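Local coordinates for spermidine N(1)-acetyltransferase (Thermoplasma acidophilum, PDB 3K9U), which transfers the acetyl group of acetyl-CoA to polyamines such as spermidine, so limiting polyamine toxicity, at residues L92-P96 against E97-K101; E146-G150 against S151-M155. All blocks are in the same frame, centred on the assembly; numbering follows the deposited sequence.

Contact 1 (L92-P96 against E97-K101); sequences LYLKP and EYTHK. With NI (nickel (II) ion), chain D; ACO (acetyl coenzyme *a), chain G.
Pro96 and Thr99 meet in the short 3-10 turn that follows strand 86-94 and leads into the pyrophosphate-binding loop of this GNAT fold. One acceptor does double duty: Thr99 OG1 donates to Pro96 O at 2.7 Å, while Thr99 N also bonds to the same oxygen. With its hydroxyl set between backbone N and carbonyl carbon (chi1 60°), Thr99 OG1 also accepts from N6A of the acetyl-CoA adenine at 3.1 Å. One residue back, Tyr98 N bonds to Lys95 O at 2.9 Å. This buried side is close-packed, Leu94 lying between the turn, the cofactor and Leu107 of helix 103-118.

The outer side is looser. Lys95, bent at its end, puts NZ 3.0 Å from Glu97 OE2 in a salt bridge whose hydrogen bond is weak, and Lys95 CB approaches the Tyr98 ring obliquely.

Along the strand, Leu92 O accepts from cofactor N4P at 2.7 Å and Leu94 N donates to its O9P at 3.0 Å. Tyr93 CD1 lies 3.6 Å from cofactor C6P, and Tyr93 OH is hydrogen-bonded to the OH of Tyr28. An alanine in place of Tyr93 would probably open a gap beside the pantetheine arm and leave Tyr28 without its hydroxyl partner. His100 N points almost straight at pyrophosphate O4A (174°), and His100 NE2 binds nickel together with a cofactor phosphate oxygen and His100 of the second subunit. Backbone amides and the carbonyl of Leu92 thus grip pantetheine and pyrophosphate, whereas the metal ties the 3'-phosphate to the dimer interface.

Contact 2 (E146-G150 against S151-M155); sequences EDTDG and SDFIM
The beta hairpin formed by strands 144-149 and 152-158 closes one margin of the GNAT sheet, running from a bulge at its open end to a type II' turn at its tip. Asp149 and Asp152 bracket the turn as a hydrogen-bonded pair, with Asp149 N donating to Asp152 O at 2.9 Å and Asp152 N returning a bond to Asp149 O at 3.1 Å. Gly150 takes the first corner at a positive phi of 61°, a conformation that favours glycine.

Next come Thr148 and Phe153, a non-hydrogen-bonded pair whose side chains run side by side in the same direction. Thr148 CG2 meets the edge of the Phe153 ring in its plane, 3.7 Å from CD2; this methyl is anti to the carbonyl carbon of its own residue, which brings it alongside the ring. Phe135 of helix 132-139 meets the same ring.

Ile154 lies with Asp147 and Asp149 on the other face. Its CD1 methyl touches Asp149 CB at 3.9 Å and Asp147 CB at 4.0 Å, packing against the aliphatic carbons of two acidic residues. Ile154 N bonds to Asp147 O at 2.8 Å, and Glu146 N donates to Ile154 O in a nearly straight bond (176°). Glu146 and Asp147 therefore both face Ile154, a classic beta bulge. Asp147 OD1 accepts a weak bond from Thr148 N within the edge strand.

Backbone bonds set the register, while the side chains add small hydrophobic contacts on both faces. The carboxylates of Asp149 and Asp152 do not touch, but as like charges they may mildly disfavour each other at the tip.

Both contacts are local and reach the same mixed sheet, yet they show how position decides chemistry. Contact 1 is partly buried, where strand 86-94 runs out towards helix 103-118; contact 2 is a surface hairpin of strands 144-149 and 152-158. Strand 122-128 lies between 86-94 and 152-158 in the sheet; the contacts' centres are about 23 Å apart and their nearest atoms about 9 Å, so they do not touch. In 92-101 much of the polar backbone serves a ligand and the second subunit shares the nickel and a hydrogen bond; in 146-155 the backbone bonds join neighbouring strands and no other chain intrudes. Helix 132-139 bridges the two indirectly, with Tyr138, the probable proton donor, touching Leu92 and Met155.

Contact 1 (L92-P96 against E97-K101)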
ATOM      1  N   LEU A  92       6.116   6.496 -13.992  1.00 22.82           N
ATOM      2  CA  LEU A  92       5.043   5.567 -13.634  1.00 23.42           C
ATOM      3  C   LEU A  92       4.757   5.640 -12.159  1.00 22.52           C
ATOM      4  O   LEU A  92       5.565   5.196 -11.342  1.00 21.40           O
ATOM      5  CB  LEU A  92       5.427   4.130 -14.005  1.00 23.92           C
ATOM      6  CG  LEU A  92       4.500   2.984 -13.638  1.00 24.08           C
ATOM      7  CD1 LEU A  92       3.158   3.248 -14.192  1.00 26.92           C
ATOM      8  CD2 LEU A  92       5.045   1.667 -14.178  1.00 27.42           C
ATOM      9  N   TYR A  93       3.591   6.182 -11.834  1.00 21.57           N
ATOM     10  CA  TYR A  93       3.229   6.469 -10.457  1.00 21.62           C
ATOM     11  C   TYR A  93       1.747   6.184 -10.227  1.00 21.31           C
ATOM     12  O   TYR A  93       0.918   6.607 -11.019  1.00 20.70           O
ATOM     13  CB  TYR A  93       3.536   7.945 -10.117  1.00 21.71           C
ATOM     14  CG  TYR A  93       5.007   8.267 -10.083  1.00 22.18           C
ATOM     15  CD1 TYR A  93       5.769   7.996  -8.955  1.00 23.33           C
ATOM     16  CD2 TYR A  93       5.650   8.804 -11.194  1.00 23.52           C
ATOM     17  CE1 TYR A  93       7.117   8.257  -8.921  1.00 23.27           C
ATOM     18  CE2 TYR A  93       7.008   9.075 -11.169  1.00 25.15           C
ATOM     19  CZ  TYR A  93       7.731   8.813 -10.030  1.00 24.64           C
ATOM     20  OH  TYR A  93       9.076   9.077  -9.991  1.00 28.44           O
ATOM     21  N   LEU A  94       1.443   5.477  -9.136  1.00 20.69           N
ATOM     22  CA  LEU A  94       0.087   5.264  -8.655  1.00 19.95           C
ATOM     23  C   LEU A  94      -0.071   5.914  -7.283  1.00 21.36           C
ATOM     24  O   LEU A  94       0.922   6.045  -6.537  1.00 20.20           O
ATOM     25  CB  LEU A  94      -0.179   3.784  -8.450  1.00 19.97           C
ATOM     26  CG  LEU A  94       0.133   2.857  -9.617  1.00 22.09           C
ATOM     27  CD1 LEU A  94      -0.181   1.353  -9.256  1.00 16.68           C
ATOM     28  CD2 LEU A  94      -0.629   3.331 -10.855  1.00 18.40           C
ATOM     29  N   LYS A  95      -1.323   6.232  -6.929  1.00 20.98           N
ATOM     30  CA  LYS A  95      -1.688   6.506  -5.545  1.00 22.17           C
ATOM     31  C   LYS A  95      -1.275   5.326  -4.692  1.00 21.63           C
ATOM     32  O   LYS A  95      -1.548   4.180  -5.057  1.00 22.17           O
ATOM     33  CB  LYS A  95      -3.193   6.698  -5.372  1.00 22.75           C
ATOM     34  CG  LYS A  95      -3.730   8.068  -5.688  1.00 26.11           C
ATOM     35  CD  LYS A  95      -5.233   8.222  -5.205  1.00 31.23           C
ATOM     36  CE  LYS A  95      -5.444   8.690  -3.709  1.00 34.04           C
ATOM     37  NZ  LYS A  95      -5.909   7.620  -2.715  1.00 34.57           N
ATOM     38  N   PRO A  96      -0.655   5.594  -3.528  1.00 21.30           N
ATOM     39  CA  PRO A  96      -0.108   4.499  -2.702  1.00 20.80           C
ATOM     40  C   PRO A  96      -1.101   3.417  -2.349  1.00 20.58           C
ATOM     41  O   PRO A  96      -0.752   2.224  -2.332  1.00 21.47           O
ATOM     42  CB  PRO A  96       0.378   5.211  -1.446  1.00 20.99           C
ATOM     43  CG  PRO A  96       0.701   6.624  -1.957  1.00 22.87           C
ATOM     44  CD  PRO A  96      -0.299   6.930  -3.008  1.00 20.73           C
ATOM     45  N   GLU A  97      -2.337   3.805  -2.089  1.00 20.72           N
ATOM     46  CA  GLU A  97      -3.337   2.836  -1.640  1.00 21.50           C
ATOM     47  C   GLU A  97      -3.879   1.976  -2.798  1.00 20.06           C
ATOM     48  O   GLU A  97      -4.625   1.045  -2.541  1.00 19.81           O
ATOM     49  CB  GLU A  97      -4.463   3.482  -0.771  1.00 21.06           C
ATOM     50  CG  GLU A  97      -4.948   4.847  -1.205  1.00 30.11           C
ATOM     51  CD  GLU A  97      -4.072   6.003  -0.655  1.00 37.39           C
ATOM     52  OE1 GLU A  97      -4.115   6.254   0.589  1.00 42.72           O
ATOM     53  OE2 GLU A  97      -3.352   6.653  -1.454  1.00 32.88           O
ATOM     54  N   TYR A  98      -3.486   2.300  -4.037  1.00 19.06           N
ATOM     55  CA  TYR A  98      -3.829   1.535  -5.229  1.00 19.13           C
ATOM     56  C   TYR A  98      -2.655   0.698  -5.743  1.00 18.99           C
ATOM     57  O   TYR A  98      -2.802   0.063  -6.766  1.00 16.83           O
ATOM     58  CB  TYR A  98      -4.318   2.467  -6.357  1.00 19.43           C
ATOM     59  CG  TYR A  98      -5.722   2.951  -6.095  1.00 21.30           C
ATOM     60  CD1 TYR A  98      -6.816   2.230  -6.568  1.00 21.64           C
ATOM     61  CD2 TYR A  98      -5.971   4.072  -5.302  1.00 21.57           C
ATOM     62  CE1 TYR A  98      -8.135   2.636  -6.297  1.00 22.98           C
ATOM     63  CE2 TYR A  98      -7.304   4.480  -5.019  1.00 22.46           C
ATOM     64  CZ  TYR A  98      -8.361   3.751  -5.537  1.00 22.05           C
ATOM     65  OH  TYR A  98      -9.657   4.095  -5.312  1.00 29.59           O
ATOM     66  N   THR A  99      -1.521   0.682  -5.020  1.00 18.92           N
ATOM     67  CA  THR A  99      -0.371  -0.154  -5.404  1.00 18.47           C
ATOM     68  C   THR A  99      -0.612  -1.605  -5.012  1.00 18.43           C
ATOM     69  O   THR A  99      -1.492  -1.880  -4.236  1.00 15.62           O
ATOM     70  CB  THR A  99       0.942   0.287  -4.733  1.00 19.22           C
ATOM     71  OG1 THR A  99       0.805   0.206  -3.296  1.00 16.25           O
ATOM     72  CG2 THR A  99       1.331   1.741  -5.176  1.00 14.23           C
ATOM     73  N   HIS A 100       0.172  -2.508  -5.613  1.00 19.26           N
ATOM     74  CA  HIS A 100       0.175  -3.944  -5.305  1.00 19.21           C
ATOM     75  C   HIS A 100      -1.125  -4.646  -5.736  1.00 19.22           C
ATOM     76  O   HIS A 100      -1.507  -5.660  -5.146  1.00 17.43           O
ATOM     77  CB  HIS A 100       0.486  -4.199  -3.802  1.00 19.55           C
ATOM     78  CG  HIS A 100       1.237  -5.486  -3.518  1.00 17.55           C
ATOM     79  ND1 HIS A 100       0.791  -6.720  -3.936  1.00 15.74           N
ATOM     80  CD2 HIS A 100       2.362  -5.725  -2.785  1.00 14.47           C
ATOM     81  CE1 HIS A 100       1.628  -7.664  -3.511  1.00 18.65           C
ATOM     82  NE2 HIS A 100       2.579  -7.091  -2.790  1.00 15.67           N
ATOM     83  N   LYS A 101      -1.791  -4.125  -6.771  1.00 19.78           N
ATOM     84  CA  LYS A 101      -2.923  -4.846  -7.373  1.00 20.76           C
ATOM     85  C   LYS A 101      -2.815  -4.968  -8.876  1.00 20.30           C
ATOM     86  O   LYS A 101      -3.824  -5.119  -9.533  1.00 21.67           O
ATOM     87  CB  LYS A 101      -4.261  -4.181  -7.039  1.00 20.77           C
ATOM     88  CG  LYS A 101      -4.501  -3.885  -5.559  1.00 22.14           C
ATOM     89  CD  LYS A 101      -5.448  -2.661  -5.440  1.00 26.28           C
ATOM     90  CE  LYS A 101      -5.901  -2.403  -4.014  1.00 29.76           C
ATOM     91  NZ  LYS A 101      -4.933  -1.575  -3.281  1.00 31.60           N
TER
HETATM   92 NI    NI D 161       4.340  -7.834  -2.033  1.00 21.24          NI
HETATM   93  N1A ACO G 164       4.964  -2.166  -1.124  1.00 21.12           N
HETATM   94  C2A ACO G 164       6.077  -2.848  -1.487  1.00 22.95           C
HETATM   95  N3A ACO G 164       6.258  -3.326  -2.731  1.00 24.34           N
HETATM   96  C4A ACO G 164       5.351  -3.118  -3.704  1.00 20.55           C
HETATM   97  C5A ACO G 164       4.142  -2.381  -3.346  1.00 21.31           C
HETATM   98  C6A ACO G 164       3.991  -1.886  -1.968  1.00 19.48           C
HETATM   99  N6A ACO G 164       2.891  -1.202  -1.565  1.00 21.44           N
HETATM  100  N7A ACO G 164       3.406  -2.311  -4.440  1.00 20.76           N
HETATM  101  C8A ACO G 164       4.070  -2.957  -5.412  1.00 20.79           C
HETATM  102  N9A ACO G 164       5.253  -3.427  -4.992  1.00 21.06           N
HETATM  103  C1B ACO G 164       6.197  -4.213  -5.851  1.00 21.34           C
HETATM  104  C2B ACO G 164       6.585  -5.580  -5.286  1.00 20.85           C
HETATM  105  O2B ACO G 164       7.875  -6.019  -5.789  1.00 25.06           O
HETATM  106  C3B ACO G 164       5.518  -6.504  -5.794  1.00 23.55           C
HETATM  107  O3B ACO G 164       5.978  -7.868  -5.851  1.00 24.00           O
HETATM  108  P3B ACO G 164       5.629  -8.817  -4.567  1.00 22.96           P
HETATM  109  O7A ACO G 164       4.210  -9.147  -4.798  1.00 20.13           O
HETATM  110  O8A ACO G 164       5.887  -7.927  -3.357  1.00 21.93           O
HETATM  111  O9A ACO G 164       6.643  -9.929  -4.775  1.00 24.33           O
HETATM  112  C4B ACO G 164       5.115  -5.891  -7.123  1.00 22.74           C
HETATM  113  O4B ACO G 164       5.572  -4.532  -7.097  1.00 22.63           O
HETATM  114  C5B ACO G 164       3.623  -5.914  -7.376  1.00 22.39           C
HETATM  115  O5B ACO G 164       3.321  -5.746  -8.769  1.00 22.16           O
HETATM  116  P1A ACO G 164       2.102  -4.809  -9.250  1.00 20.66           P
HETATM  117  O1A ACO G 164       0.874  -5.056  -8.386  1.00 21.49           O
HETATM  118  O2A ACO G 164       1.957  -4.905 -10.746  1.00 21.12           O
HETATM  119  O3A ACO G 164       2.741  -3.364  -8.869  1.00 20.63           O
HETATM  120  P2A ACO G 164       1.873  -1.990  -8.836  1.00 19.50           P
HETATM  121  O4A ACO G 164       1.921  -1.502  -7.406  1.00 17.13           O
HETATM  122  O5A ACO G 164       0.548  -2.166  -9.566  1.00 18.44           O
HETATM  123  O6A ACO G 164       2.761  -1.017  -9.725  1.00 18.27           O
HETATM  124  CBP ACO G 164       4.450   0.586  -9.203  1.00 19.04           C
HETATM  125  CCP ACO G 164       4.160  -0.873  -9.505  1.00 18.22           C
HETATM  126  CDP ACO G 164       5.945   0.783  -9.044  1.00 16.68           C
HETATM  127  CEP ACO G 164       3.977   1.391 -10.411  1.00 18.57           C
HETATM  128  CAP ACO G 164       3.687   1.046  -7.939  1.00 19.13           C
HETATM  129  OAP ACO G 164       3.980   0.216  -6.807  1.00 24.45           O
HETATM  130  C9P ACO G 164       3.951   2.477  -7.564  1.00 19.27           C
HETATM  131  O9P ACO G 164       3.348   3.368  -8.133  1.00 19.14           O
HETATM  132  N8P ACO G 164       4.861   2.683  -6.641  1.00 21.63           N
HETATM  133  C7P ACO G 164       5.302   3.991  -6.211  1.00 24.60           C
HETATM  134  C6P ACO G 164       5.920   4.852  -7.301  1.00 25.14           C
HETATM  135  C5P ACO G 164       7.123   4.245  -7.991  1.00 28.25           C
HETATM  136  O5P ACO G 164       8.012   3.672  -7.378  1.00 30.80           O
HETATM  137  N4P ACO G 164       7.184   4.420  -9.314  1.00 30.37           N
HETATM  138  C3P ACO G 164       8.346   4.005 -10.098  1.00 30.14           C
HETATM  139  C2P ACO G 164       9.329   5.160 -10.215  1.00 31.95           C
HETATM  140  S1P ACO G 164      10.621   4.831 -11.376  1.00 33.48           S
HETATM  141  C   ACO G 164      10.071   5.534 -12.814  0.70 34.14           C
HETATM  142  O   ACO G 164       9.040   6.196 -12.783  0.70 33.49           O
HETATM  143  CH3 ACO G 164      10.851   5.382 -14.107  0.70 33.84           C

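Contact 2 (E146-G150 against S151-M155)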
ATOM      1  N   GLU A 146      21.589  -2.626 -16.316  1.00 23.72           N
ATOM      2  CA  GLU A 146      22.711  -2.586 -17.247  1.00 25.47           C
ATOM      3  C   GLU A 146      23.788  -1.651 -16.787  1.00 25.47           C
ATOM      4  O   GLU A 146      24.909  -1.775 -17.233  1.00 26.72           O
ATOM      5  CB  GLU A 146      22.236  -2.121 -18.631  1.00 25.98           C
ATOM      6  CG  GLU A 146      21.235  -3.061 -19.295  1.00 29.91           C
ATOM      7  CD  GLU A 146      21.837  -4.397 -19.694  1.00 34.78           C
ATOM      8  OE1 GLU A 146      23.078  -4.470 -19.899  1.00 36.59           O
ATOM      9  OE2 GLU A 146      21.054  -5.376 -19.803  1.00 38.89           O
ATOM     10  N   ASP A 147      23.446  -0.684 -15.940  1.00 26.44           N
ATOM     11  CA  ASP A 147      24.367   0.386 -15.585  1.00 26.68           C
ATOM     12  C   ASP A 147      23.829   1.204 -14.401  1.00 26.08           C
ATOM     13  O   ASP A 147      22.679   1.055 -13.990  1.00 24.74           O
ATOM     14  CB  ASP A 147      24.575   1.299 -16.811  1.00 27.30           C
ATOM     15  CG  ASP A 147      25.917   2.037 -16.796  1.00 30.00           C
ATOM     16  OD1 ASP A 147      26.814   1.708 -15.983  1.00 33.57           O
ATOM     17  OD2 ASP A 147      26.072   2.954 -17.625  1.00 34.42           O
ATOM     18  N   THR A 148      24.691   2.050 -13.856  1.00 26.51           N
ATOM     19  CA  THR A 148      24.316   2.999 -12.830  1.00 27.32           C
ATOM     20  C   THR A 148      24.638   4.402 -13.363  1.00 28.64           C
ATOM     21  O   THR A 148      25.518   4.568 -14.206  1.00 27.97           O
ATOM     22  CB  THR A 148      25.046   2.707 -11.485  1.00 27.34           C
ATOM     23  OG1 THR A 148      26.419   3.082 -11.580  1.00 29.72           O
ATOM     24  CG2 THR A 148      24.971   1.223 -11.115  1.00 24.99           C
ATOM     25  N   ASP A 149      23.869   5.391 -12.915  1.00 30.27           N
ATOM     26  CA  ASP A 149      24.128   6.790 -13.218  1.00 31.25           C
ATOM     27  C   ASP A 149      23.758   7.656 -12.003  1.00 30.85           C
ATOM     28  O   ASP A 149      22.585   7.896 -11.740  1.00 30.87           O
ATOM     29  CB  ASP A 149      23.330   7.225 -14.456  1.00 31.93           C
ATOM     30  CG  ASP A 149      23.707   8.629 -14.937  1.00 35.24           C
ATOM     31  OD1 ASP A 149      24.913   8.954 -14.945  1.00 38.96           O
ATOM     32  OD2 ASP A 149      22.804   9.418 -15.304  1.00 41.85           O
ATOM     33  N   GLY A 150      24.762   8.125 -11.273  1.00 30.72           N
ATOM     34  CA  GLY A 150      24.528   8.826 -10.000  1.00 30.40           C
ATOM     35  C   GLY A 150      23.818   7.908  -9.017  1.00 30.00           C
ATOM     36  O   GLY A 150      24.253   6.775  -8.803  1.00 29.44           O
ATOM     37  N   SER A 151      22.689   8.362  -8.471  1.00 29.51           N
ATOM     38  CA  SER A 151      21.906   7.532  -7.541  1.00 29.39           C
ATOM     39  C   SER A 151      20.890   6.590  -8.221  1.00 27.66           C
ATOM     40  O   SER A 151      20.201   5.849  -7.543  1.00 28.84           O
ATOM     41  CB  SER A 151      21.214   8.418  -6.507  1.00 29.16           C
ATOM     42  OG  SER A 151      20.349   9.309  -7.161  1.00 33.77           O
ATOM     43  N   ASP A 152      20.810   6.606  -9.547  1.00 25.92           N
ATOM     44  CA  ASP A 152      19.936   5.707 -10.283  1.00 24.24           C
ATOM     45  C   ASP A 152      20.596   4.441 -10.837  1.00 23.94           C
ATOM     46  O   ASP A 152      21.798   4.400 -11.129  1.00 22.59           O
ATOM     47  CB  ASP A 152      19.385   6.415 -11.507  1.00 25.08           C
ATOM     48  CG  ASP A 152      18.589   7.654 -11.179  1.00 25.30           C
ATOM     49  OD1 ASP A 152      18.109   7.800 -10.038  1.00 26.18           O
ATOM     50  OD2 ASP A 152      18.433   8.470 -12.108  1.00 26.53           O
ATOM     51  N   PHE A 153      19.759   3.426 -11.033  1.00 23.17           N
ATOM     52  CA  PHE A 153      20.077   2.281 -11.860  1.00 22.23           C
ATOM     53  C   PHE A 153      19.418   2.446 -13.230  1.00 21.29           C
ATOM     54  O   PHE A 153      18.237   2.800 -13.329  1.00 20.26           O
ATOM     55  CB  PHE A 153      19.495   0.999 -11.251  1.00 22.80           C
ATOM     56  CG  PHE A 153      20.204   0.487 -10.051  1.00 22.66           C
ATOM     57  CD1 PHE A 153      19.478  -0.080  -9.020  1.00 26.90           C
ATOM     58  CD2 PHE A 153      21.572   0.500  -9.961  1.00 25.82           C
ATOM     59  CE1 PHE A 153      20.110  -0.597  -7.900  1.00 25.49           C
ATOM     60  CE2 PHE A 153      22.201   0.015  -8.844  1.00 28.17           C
ATOM     61  CZ  PHE A 153      21.464  -0.534  -7.813  1.00 28.65           C
ATOM     62  N   ILE A 154      20.151   2.104 -14.273  1.00 20.62           N
ATOM     63  CA  ILE A 154      19.608   2.134 -15.616  1.00 21.01           C
ATOM     64  C   ILE A 154      19.160   0.705 -15.939  1.00 20.92           C
ATOM     65  O   ILE A 154      19.957  -0.225 -15.848  1.00 21.03           O
ATOM     66  CB  ILE A 154      20.669   2.627 -16.651  1.00 21.30           C
ATOM     67  CG1 ILE A 154      21.073   4.076 -16.363  1.00 22.07           C
ATOM     68  CG2 ILE A 154      20.149   2.488 -18.097  1.00 20.09           C
ATOM     69  CD1 ILE A 154      22.302   4.558 -17.150  1.00 21.42           C
ATOM     70  N   MET A 155      17.892   0.523 -16.284  1.00 20.41           N
ATOM     71  CA  MET A 155      17.397  -0.808 -16.616  1.00 20.79           C
ATOM     72  C   MET A 155      16.920  -0.880 -18.057  1.00 20.25           C
ATOM     73  O   MET A 155      16.490   0.113 -18.619  1.00 21.39           O
ATOM     74  CB  MET A 155      16.265  -1.225 -15.675  1.00 20.66           C
ATOM     75  CG  MET A 155      16.632  -1.144 -14.214  1.00 19.96           C
ATOM     76  SD  MET A 155      15.300  -1.636 -13.099  1.00 22.76           S
ATOM     77  CE  MET A 155      15.390  -3.442 -13.182  1.00 23.32           C
TER